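Local coordinates for protein aminopeptidase (Aneurinibacillus sp., PDB 2EK9) that probably removes amino-terminal residues from peptides as a zinc-dependent exopeptidase of the M28 family, carrying a PA domain beside its peptidase domain, at residues 220-225 with 292-297. Residues are numbered along the deposited sequence; the frame is centred on the assembly and turned at random.
Sequences NDIIII and KRTIGM
R293 reaches across to N220: its chain bends about the CG-CD bond (chi3 -68°), and NH1 gives a somewhat bent hydrogen bond to N220 O, 2.9 Å away, arriving tilted from that carbonyl's plane. I222 CD1 lies over one face of the guanidinium, 3.8 Å from R293 CZ, carried there by an extended I222 chain (chi2 173°). R293 NE forms a salt bridge with D289, one turn back in the helix, so two of the guanidinium nitrogens are held. With an alanine here, N220 O would probably lose its donor and D289 its countercharge, leaving I222 CD1 without its flat cover. Backbone bonds follow, I222 N to R293 O and I224 N to G296 O, pairing 222-225 with 294-297 as neighbouring parallel strands in the central sheet of the M28 peptidase domain; helix 288-293 leads into the second strand. Between these bonds I295 N reaches I222 O at 2.9 Å. On the face with I222, T294 OG1 lies 3.8 Å from I222 CB while bonding E290 O in the helix. Further along, M297 CG rests 3.6 Å from I224 CB before its chain turns off toward H348 and F351. On the side of I223, the end of the I295 side chain packs in: its CG1 lies 3.6 Å from I223 CG1, and its CG2 comes 3.7 Å from the carboxylate carbon CG of D221, the side chains of I295 and D221 crossing at about a right angle.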
ATOM      1  N   ASN A 220      28.820   3.359  -9.060  1.00 22.04           N
ATOM      2  CA  ASN A 220      27.696   3.549  -9.963  1.00 22.76           C
ATOM      3  C   ASN A 220      26.455   2.933  -9.324  1.00 21.22           C
ATOM      4  O   ASN A 220      25.466   2.660 -10.002  1.00 21.25           O
ATOM      5  CB  ASN A 220      27.967   2.899 -11.326  1.00 24.42           C
ATOM      6  CG  ASN A 220      28.253   1.419 -11.221  1.00 28.13           C
ATOM      7  OD1 ASN A 220      27.665   0.716 -10.399  1.00 33.88           O
ATOM      8  ND2 ASN A 220      29.150   0.929 -12.071  1.00 34.03           N
ATOM      9  N   ASP A 221      26.524   2.716  -8.012  1.00 19.43           N
ATOM     10  CA  ASP A 221      25.413   2.138  -7.264  1.00 18.17           C
ATOM     11  C   ASP A 221      24.284   3.138  -7.057  1.00 16.65           C
ATOM     12  O   ASP A 221      24.505   4.347  -7.024  1.00 17.11           O
ATOM     13  CB  ASP A 221      25.870   1.654  -5.884  1.00 17.70           C
ATOM     14  CG  ASP A 221      26.804   0.465  -5.952  1.00 18.91           C
ATOM     15  OD1 ASP A 221      26.902  -0.171  -7.021  1.00 20.53           O
ATOM     16  OD2 ASP A 221      27.432   0.158  -4.919  1.00 19.68           O
ATOM     17  N   ILE A 222      23.074   2.614  -6.906  1.00 15.66           N
ATOM     18  CA  ILE A 222      21.891   3.429  -6.672  1.00 14.39           C
ATOM     19  C   ILE A 222      21.090   2.838  -5.511  1.00 13.91           C
ATOM     20  O   ILE A 222      20.967   1.615  -5.381  1.00 13.07           O
ATOM     21  CB  ILE A 222      20.951   3.449  -7.908  1.00 14.24           C
ATOM     22  CG1 ILE A 222      21.655   4.069  -9.114  1.00 14.60           C
ATOM     23  CG2 ILE A 222      19.680   4.220  -7.580  1.00 13.42           C
ATOM     24  CD1 ILE A 222      20.842   3.958 -10.403  1.00 13.15           C
ATOM     25  N   ILE A 223      20.563   3.712  -4.661  1.00 13.13           N
ATOM     26  CA  ILE A 223      19.720   3.281  -3.555  1.00 13.77           C
ATOM     27  C   ILE A 223      18.452   4.131  -3.593  1.00 12.95           C
ATOM     28  O   ILE A 223      18.523   5.344  -3.760  1.00 12.81           O
ATOM     29  CB  ILE A 223      20.396   3.463  -2.178  1.00 13.97           C
ATOM     30  CG1 ILE A 223      21.482   2.400  -1.982  1.00 15.12           C
ATOM     31  CG2 ILE A 223      19.342   3.373  -1.077  1.00 14.92           C
ATOM     32  CD1 ILE A 223      22.089   2.379  -0.581  1.00 14.31           C
ATOM     33  N   ILE A 224      17.302   3.478  -3.448  1.00 13.14           N
ATOM     34  CA  ILE A 224      16.010   4.155  -3.463  1.00 13.56           C
ATOM     35  C   ILE A 224      15.399   4.133  -2.067  1.00 12.83           C
ATOM     36  O   ILE A 224      15.391   3.095  -1.398  1.00 11.54           O
ATOM     37  CB  ILE A 224      15.002   3.453  -4.420  1.00 13.52           C
ATOM     38  CG1 ILE A 224      15.539   3.436  -5.857  1.00 16.89           C
ATOM     39  CG2 ILE A 224      13.644   4.166  -4.368  1.00 11.26           C
ATOM     40  CD1 ILE A 224      15.473   4.763  -6.558  1.00 28.12           C
ATOM     41  N   ILE A 225      14.912   5.291  -1.628  1.00 12.37           N
ATOM     42  CA  ILE A 225      14.248   5.423  -0.336  1.00 12.05           C
ATOM     43  C   ILE A 225      12.876   5.980  -0.680  1.00 12.12           C
ATOM     44  O   ILE A 225      12.764   7.086  -1.234  1.00 12.57           O
ATOM     45  CB  ILE A 225      14.956   6.424   0.609  1.00 11.44           C
ATOM     46  CG1 ILE A 225      16.406   5.998   0.870  1.00 14.53           C
ATOM     47  CG2 ILE A 225      14.204   6.501   1.929  1.00 12.58           C
ATOM     48  CD1 ILE A 225      17.384   6.402  -0.220  1.00 15.55           C
ATOM     49  N   LYS A 292      19.881  -2.937 -12.749  1.00 16.86           N
ATOM     50  CA  LYS A 292      20.996  -3.727 -12.250  1.00 19.21           C
ATOM     51  C   LYS A 292      21.899  -2.957 -11.291  1.00 18.30           C
ATOM     52  O   LYS A 292      22.556  -3.558 -10.449  1.00 17.34           O
ATOM     53  CB  LYS A 292      21.822  -4.298 -13.413  1.00 18.56           C
ATOM     54  CG  LYS A 292      22.764  -3.332 -14.101  1.00 22.90           C
ATOM     55  CD  LYS A 292      23.609  -4.071 -15.135  1.00 24.52           C
ATOM     56  CE  LYS A 292      24.573  -3.142 -15.852  1.00 31.62           C
ATOM     57  NZ  LYS A 292      25.305  -3.850 -16.941  1.00 34.66           N
ATOM     58  N   ARG A 293      21.926  -1.631 -11.399  1.00 17.82           N
ATOM     59  CA  ARG A 293      22.767  -0.832 -10.509  1.00 17.23           C
ATOM     60  C   ARG A 293      22.085  -0.452  -9.192  1.00 16.85           C
ATOM     61  O   ARG A 293      22.724   0.112  -8.301  1.00 15.86           O
ATOM     62  CB  ARG A 293      23.233   0.445 -11.208  1.00 17.97           C
ATOM     63  CG  ARG A 293      24.181   0.217 -12.367  1.00 20.04           C
ATOM     64  CD  ARG A 293      24.757   1.534 -12.855  1.00 22.78           C
ATOM     65  NE  ARG A 293      23.758   2.389 -13.486  1.00 23.81           N
ATOM     66  CZ  ARG A 293      23.477   3.630 -13.098  1.00 25.07           C
ATOM     67  NH1 ARG A 293      24.116   4.166 -12.068  1.00 24.49           N
ATOM     68  NH2 ARG A 293      22.568   4.341 -13.752  1.00 24.10           N
ATOM     69  N   THR A 294      20.792  -0.742  -9.063  1.00 15.87           N
ATOM     70  CA  THR A 294      20.092  -0.402  -7.829  1.00 15.02           C
ATOM     71  C   THR A 294      20.341  -1.501  -6.798  1.00 15.17           C
ATOM     72  O   THR A 294      19.746  -2.577  -6.861  1.00 16.67           O
ATOM     73  CB  THR A 294      18.579  -0.223  -8.077  1.00 14.65           C
ATOM     74  OG1 THR A 294      18.377   0.844  -9.014  1.00 14.60           O
ATOM     75  CG2 THR A 294      17.855   0.121  -6.768  1.00 15.10           C
ATOM     76  N   ILE A 295      21.231  -1.223  -5.849  1.00 15.73           N
ATOM     77  CA  ILE A 295      21.585  -2.209  -4.834  1.00 14.95           C
ATOM     78  C   ILE A 295      20.533  -2.398  -3.751  1.00 14.39           C
ATOM     79  O   ILE A 295      20.576  -3.377  -3.003  1.00 14.47           O
ATOM     80  CB  ILE A 295      22.948  -1.871  -4.176  1.00 14.59           C
ATOM     81  CG1 ILE A 295      22.894  -0.508  -3.481  1.00 14.19           C
ATOM     82  CG2 ILE A 295      24.041  -1.861  -5.239  1.00 16.33           C
ATOM     83  CD1 ILE A 295      24.186  -0.157  -2.748  1.00 16.35           C
ATOM     84  N   GLY A 296      19.575  -1.480  -3.679  1.00 14.10           N
ATOM     85  CA  GLY A 296      18.539  -1.611  -2.673  1.00 14.01           C
ATOM     86  C   GLY A 296      17.466  -0.540  -2.670  1.00 13.41           C
ATOM     87  O   GLY A 296      17.705   0.608  -3.051  1.00 13.09           O
ATOM     88  N   MET A 297      16.270  -0.930  -2.241  1.00 11.24           N
ATOM     89  CA  MET A 297      15.146  -0.007  -2.141  1.00 10.92           C
ATOM     90  C   MET A 297      14.535  -0.146  -0.746  1.00 11.40           C
ATOM     91  O   MET A 297      14.137  -1.237  -0.328  1.00 11.06           O
ATOM     92  CB  MET A 297      14.111  -0.300  -3.234  1.00 11.06           C
ATOM     93  CG  MET A 297      12.938   0.691  -3.311  1.00 11.34           C
ATOM     94  SD  MET A 297      11.623   0.320  -2.136  1.00 14.38           S
ATOM     95  CE  MET A 297      11.189  -1.230  -2.700  1.00 26.30           C
TER